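Local coordinates for L-threonine dehydrogenase (Flavobacterium frigidimaris, PDB 2YY7), which probably catalyses the NAD-dependent oxidation of L-threonine at its 3-hydroxyl, as an epimerase-like member of the short-chain dehydrogenase-reductase superfamily, at residues Leu78-Glu84 with Ser140-Gly144. Residues are numbered along the deposited sequence; the frame is centred on the assembly and turned at random.
Sequences LLSATAE and STVYG. With NAD (nicotinamide-adenine-dinucleotide), chain E.
Tyr143 lays one face of its ring on the backbone of Leu79 and Ser80: Ser80 N sits 3.3 Å above the ring plane, over its centre, while Leu79 C lies nearer the rim. With CG anti to the backbone N (chi1 177°), the ring extends across the Leu79-Ser80 link to the cofactor, where Tyr143 OH and NAD O2D, in the ring plane, share a 2.6 Å hydrogen bond. Leu79 CD1 packs 3.5 Å from NAD O3, at the diphosphate. Val142 N donates to Glu84 OE2 (2.9 Å, 164° at the hydrogen), nearly along the carboxylate C-O axis. A water donates to that same oxygen and to Ser80 O, and accepts from Tyr143 N, so two successive amides at the start of helix 142-161 are tied to the other segment. Further out, Thr141 OG1 N-caps this helix, accepting from Gly144 N at 2.9 Å. Tyr143 and nearby Lys147, which also bonds NAD, form the YxxxK motif of this superfamily. Glu84 OE1 hydrogen-bonds Tyr156 OH of the second subunit. Short helix 80-85, which follows strand 71-74, lies against the N-terminus of helix 142-161, which comes after the parallel neighbour strand 112-118; helix 87-106 touches Ala83 and Val142.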
ATOM      1  N   LEU A  78      -6.702 -13.560  -5.929  1.00 10.63           N
ATOM      2  CA  LEU A  78      -6.361 -14.702  -5.082  1.00 11.62           C
ATOM      3  C   LEU A  78      -6.612 -14.228  -3.647  1.00 11.95           C
ATOM      4  O   LEU A  78      -6.307 -13.084  -3.307  1.00 12.11           O
ATOM      5  CB  LEU A  78      -4.890 -15.104  -5.256  1.00 12.46           C
ATOM      6  CG  LEU A  78      -4.468 -15.678  -6.612  1.00 13.15           C
ATOM      7  CD1 LEU A  78      -3.080 -16.290  -6.497  1.00 14.75           C
ATOM      8  CD2 LEU A  78      -5.456 -16.743  -7.058  1.00 13.32           C
ATOM      9  N   LEU A  79      -7.170 -15.099  -2.812  1.00 11.23           N
ATOM     10  CA  LEU A  79      -7.481 -14.750  -1.430  1.00 11.38           C
ATOM     11  C   LEU A  79      -6.305 -14.833  -0.449  1.00 10.94           C
ATOM     12  O   LEU A  79      -5.229 -15.312  -0.795  1.00 10.94           O
ATOM     13  CB  LEU A  79      -8.644 -15.615  -0.934  1.00 11.33           C
ATOM     14  CG  LEU A  79     -10.038 -15.101  -1.296  1.00 14.85           C
ATOM     15  CD1 LEU A  79     -10.164 -14.907  -2.796  1.00 15.30           C
ATOM     16  CD2 LEU A  79     -11.078 -16.087  -0.786  1.00 17.68           C
ATOM     17  N   SER A  80      -6.540 -14.368   0.778  1.00 10.86           N
ATOM     18  CA  SER A  80      -5.527 -14.328   1.831  1.00 11.50           C
ATOM     19  C   SER A  80      -4.639 -15.557   1.993  1.00 10.64           C
ATOM     20  O   SER A  80      -3.423 -15.453   1.893  1.00 10.96           O
ATOM     21  CB  SER A  80      -6.179 -14.001   3.183  1.00 12.02           C
ATOM     22  OG  SER A  80      -7.129 -14.983   3.555  1.00 14.01           O
ATOM     23  N   ALA A  81      -5.234 -16.713   2.258  1.00 10.88           N
ATOM     24  CA  ALA A  81      -4.440 -17.924   2.446  1.00 11.37           C
ATOM     25  C   ALA A  81      -3.766 -18.408   1.159  1.00 11.03           C
ATOM     26  O   ALA A  81      -2.579 -18.738   1.155  1.00 11.18           O
ATOM     27  CB  ALA A  81      -5.308 -19.029   3.040  1.00 11.26           C
ATOM     28  N   THR A  82      -4.520 -18.444   0.068  1.00 11.66           N
ATOM     29  CA  THR A  82      -3.986 -18.889  -1.214  1.00 12.54           C
ATOM     30  C   THR A  82      -2.835 -18.009  -1.707  1.00 12.30           C
ATOM     31  O   THR A  82      -1.843 -18.506  -2.245  1.00 11.81           O
ATOM     32  CB  THR A  82      -5.088 -18.897  -2.295  1.00 13.78           C
ATOM     33  OG1 THR A  82      -6.146 -19.779  -1.896  1.00 16.64           O
ATOM     34  CG2 THR A  82      -4.524 -19.367  -3.621  1.00 14.15           C
ATOM     35  N   ALA A  83      -2.967 -16.701  -1.519  1.00 11.92           N
ATOM     36  CA  ALA A  83      -1.944 -15.763  -1.961  1.00 12.02           C
ATOM     37  C   ALA A  83      -0.580 -16.005  -1.307  1.00 12.09           C
ATOM     38  O   ALA A  83       0.454 -15.749  -1.921  1.00 12.34           O
ATOM     39  CB  ALA A  83      -2.407 -14.334  -1.699  1.00 12.14           C
ATOM     40  N   GLU A  84      -0.576 -16.491  -0.068  1.00 12.98           N
ATOM     41  CA  GLU A  84       0.682 -16.757   0.629  1.00 13.32           C
ATOM     42  C   GLU A  84       1.465 -17.871  -0.050  1.00 14.21           C
ATOM     43  O   GLU A  84       2.688 -17.933   0.060  1.00 13.78           O
ATOM     44  CB  GLU A  84       0.429 -17.141   2.092  1.00 13.60           C
ATOM     45  CG  GLU A  84       0.033 -15.973   2.983  1.00 12.17           C
ATOM     46  CD  GLU A  84       1.079 -14.868   3.007  1.00  9.48           C
ATOM     47  OE1 GLU A  84       2.209 -15.109   3.479  1.00 10.47           O
ATOM     48  OE2 GLU A  84       0.768 -13.753   2.551  1.00 11.21           O
ATOM     49  N   SER A 140       0.155  -7.804   7.057  1.00 10.27           N
ATOM     50  CA  SER A 140       1.315  -8.682   7.063  1.00 10.61           C
ATOM     51  C   SER A 140       1.250  -9.790   6.006  1.00 10.34           C
ATOM     52  O   SER A 140       2.141 -10.632   5.938  1.00  9.18           O
ATOM     53  CB  SER A 140       1.485  -9.298   8.452  1.00 10.51           C
ATOM     54  OG  SER A 140       0.300  -9.956   8.851  1.00 14.50           O
ATOM     55  N   THR A 141       0.197  -9.793   5.187  1.00  9.51           N
ATOM     56  CA  THR A 141       0.057 -10.800   4.129  1.00  9.35           C
ATOM     57  C   THR A 141       0.122 -10.153   2.749  1.00  9.03           C
ATOM     58  O   THR A 141      -0.169  -8.966   2.604  1.00  9.06           O
ATOM     59  CB  THR A 141      -1.288 -11.548   4.220  1.00  7.84           C
ATOM     60  OG1 THR A 141      -2.368 -10.640   3.950  1.00 10.45           O
ATOM     61  CG2 THR A 141      -1.467 -12.142   5.606  1.00  7.99           C
ATOM     62  N   VAL A 142       0.511 -10.932   1.744  1.00  8.93           N
ATOM     63  CA  VAL A 142       0.579 -10.443   0.365  1.00  9.97           C
ATOM     64  C   VAL A 142      -0.801  -9.916  -0.018  1.00  9.83           C
ATOM     65  O   VAL A 142      -0.933  -8.846  -0.614  1.00  8.46           O
ATOM     66  CB  VAL A 142       0.946 -11.586  -0.632  1.00  9.88           C
ATOM     67  CG1 VAL A 142       0.857 -11.083  -2.070  1.00 14.68           C
ATOM     68  CG2 VAL A 142       2.343 -12.107  -0.346  1.00  9.94           C
ATOM     69  N   TYR A 143      -1.826 -10.687   0.333  1.00  9.51           N
ATOM     70  CA  TYR A 143      -3.211 -10.336   0.034  1.00  9.79           C
ATOM     71  C   TYR A 143      -3.571  -8.965   0.601  1.00 10.28           C
ATOM     72  O   TYR A 143      -4.018  -8.080  -0.134  1.00 11.45           O
ATOM     73  CB  TYR A 143      -4.134 -11.403   0.615  1.00  9.59           C
ATOM     74  CG  TYR A 143      -5.618 -11.167   0.448  1.00  9.25           C
ATOM     75  CD1 TYR A 143      -6.227 -11.224  -0.808  1.00  6.63           C
ATOM     76  CD2 TYR A 143      -6.430 -10.984   1.565  1.00  8.70           C
ATOM     77  CE1 TYR A 143      -7.630 -11.117  -0.942  1.00  7.34           C
ATOM     78  CE2 TYR A 143      -7.813 -10.879   1.450  1.00  7.10           C
ATOM     79  CZ  TYR A 143      -8.410 -10.951   0.199  1.00  7.89           C
ATOM     80  OH  TYR A 143      -9.786 -10.888   0.117  1.00  9.55           O
ATOM     81  N   GLY A 144      -3.367  -8.793   1.908  1.00 10.09           N
ATOM     82  CA  GLY A 144      -3.679  -7.524   2.548  1.00  9.05           C
ATOM     83  C   GLY A 144      -2.954  -6.347   1.917  1.00  9.51           C
ATOM     84  O   GLY A 144      -3.514  -5.260   1.780  1.00  8.92           O
TER
HETATM   85  PA  NAD E3001     -13.122 -16.972  -5.288  1.00  9.94           P
HETATM   86  O1A NAD E3001     -14.164 -17.904  -4.772  1.00 10.01           O
HETATM   87  O2A NAD E3001     -11.720 -17.448  -5.164  1.00 10.53           O
HETATM   88  O5B NAD E3001     -13.476 -16.483  -6.751  1.00  8.58           O
HETATM   89  C5B NAD E3001     -12.511 -15.912  -7.586  1.00  3.91           C
HETATM   90  C4B NAD E3001     -12.903 -16.138  -9.025  1.00  5.99           C
HETATM   91  O4B NAD E3001     -12.003 -15.385  -9.841  1.00  7.54           O
HETATM   92  C3B NAD E3001     -12.799 -17.628  -9.428  1.00  7.81           C
HETATM   93  O3B NAD E3001     -14.018 -18.100 -10.030  1.00  8.85           O
HETATM   94  C2B NAD E3001     -11.582 -17.650 -10.361  1.00  7.51           C
HETATM   95  O2B NAD E3001     -11.682 -18.647 -11.363  1.00  8.79           O
HETATM   96  C1B NAD E3001     -11.603 -16.221 -10.925  1.00  8.55           C
HETATM   97  N9A NAD E3001     -10.314 -15.818 -11.506  1.00  8.89           N
HETATM   98  C8A NAD E3001      -9.052 -16.060 -10.964  1.00 10.09           C
HETATM   99  N7A NAD E3001      -8.137 -15.557 -11.805  1.00  8.19           N
HETATM  100  C5A NAD E3001      -8.801 -14.994 -12.839  1.00  9.44           C
HETATM  101  C6A NAD E3001      -8.346 -14.374 -13.992  1.00  8.67           C
HETATM  102  N6A NAD E3001      -7.058 -14.314 -14.255  1.00  7.69           N
HETATM  103  N1A NAD E3001      -9.256 -13.915 -14.908  1.00  8.28           N
HETATM  104  C2A NAD E3001     -10.619 -14.059 -14.696  1.00  9.67           C
HETATM  105  N3A NAD E3001     -11.093 -14.701 -13.568  1.00  8.46           N
HETATM  106  C4A NAD E3001     -10.169 -15.163 -12.664  1.00  7.80           C
HETATM  107  O3  NAD E3001     -13.164 -15.613  -4.434  1.00  9.50           O
HETATM  108  PN  NAD E3001     -14.431 -14.868  -3.746  1.00  9.35           P
HETATM  109  O1N NAD E3001     -15.635 -14.847  -4.642  1.00  7.46           O
HETATM  110  O2N NAD E3001     -14.478 -15.363  -2.344  1.00 14.18           O
HETATM  111  O5D NAD E3001     -13.868 -13.348  -3.654  1.00  8.59           O
HETATM  112  C5D NAD E3001     -14.151 -12.395  -4.689  1.00  7.19           C
HETATM  113  C4D NAD E3001     -13.563 -11.019  -4.268  1.00  6.92           C
HETATM  114  O4D NAD E3001     -14.025 -10.672  -2.975  1.00  6.26           O
HETATM  115  C3D NAD E3001     -12.036 -11.014  -4.156  1.00  9.06           C
HETATM  116  O3D NAD E3001     -11.559  -9.725  -4.532  1.00 10.26           O
HETATM  117  C2D NAD E3001     -11.789 -11.173  -2.675  1.00  9.11           C
HETATM  118  O2D NAD E3001     -10.493 -10.707  -2.382  1.00 10.15           O
HETATM  119  C1D NAD E3001     -12.941 -10.372  -2.068  1.00  6.43           C
HETATM  120  N1N NAD E3001     -13.195 -10.815  -0.678  1.00  6.65           N
HETATM  121  C2N NAD E3001     -13.729 -12.066  -0.443  1.00  5.39           C
HETATM  122  C3N NAD E3001     -13.962 -12.474   0.866  1.00  7.35           C
HETATM  123  C7N NAD E3001     -14.652 -13.781   1.150  1.00  7.03           C
HETATM  124  O7N NAD E3001     -14.760 -14.113   2.490  1.00  9.20           O
HETATM  125  N7N NAD E3001     -15.087 -14.596   0.173  1.00 11.22           N
HETATM  126  C4N NAD E3001     -13.634 -11.627   1.942  1.00  5.97           C
HETATM  127  C5N NAD E3001     -13.118 -10.353   1.686  1.00  4.61           C
HETATM  128  C6N NAD E3001     -12.881  -9.959   0.384  1.00  2.20           C
HETATM  129  O   HOH W   1      -1.656 -13.536   1.491  1.00 10.34           O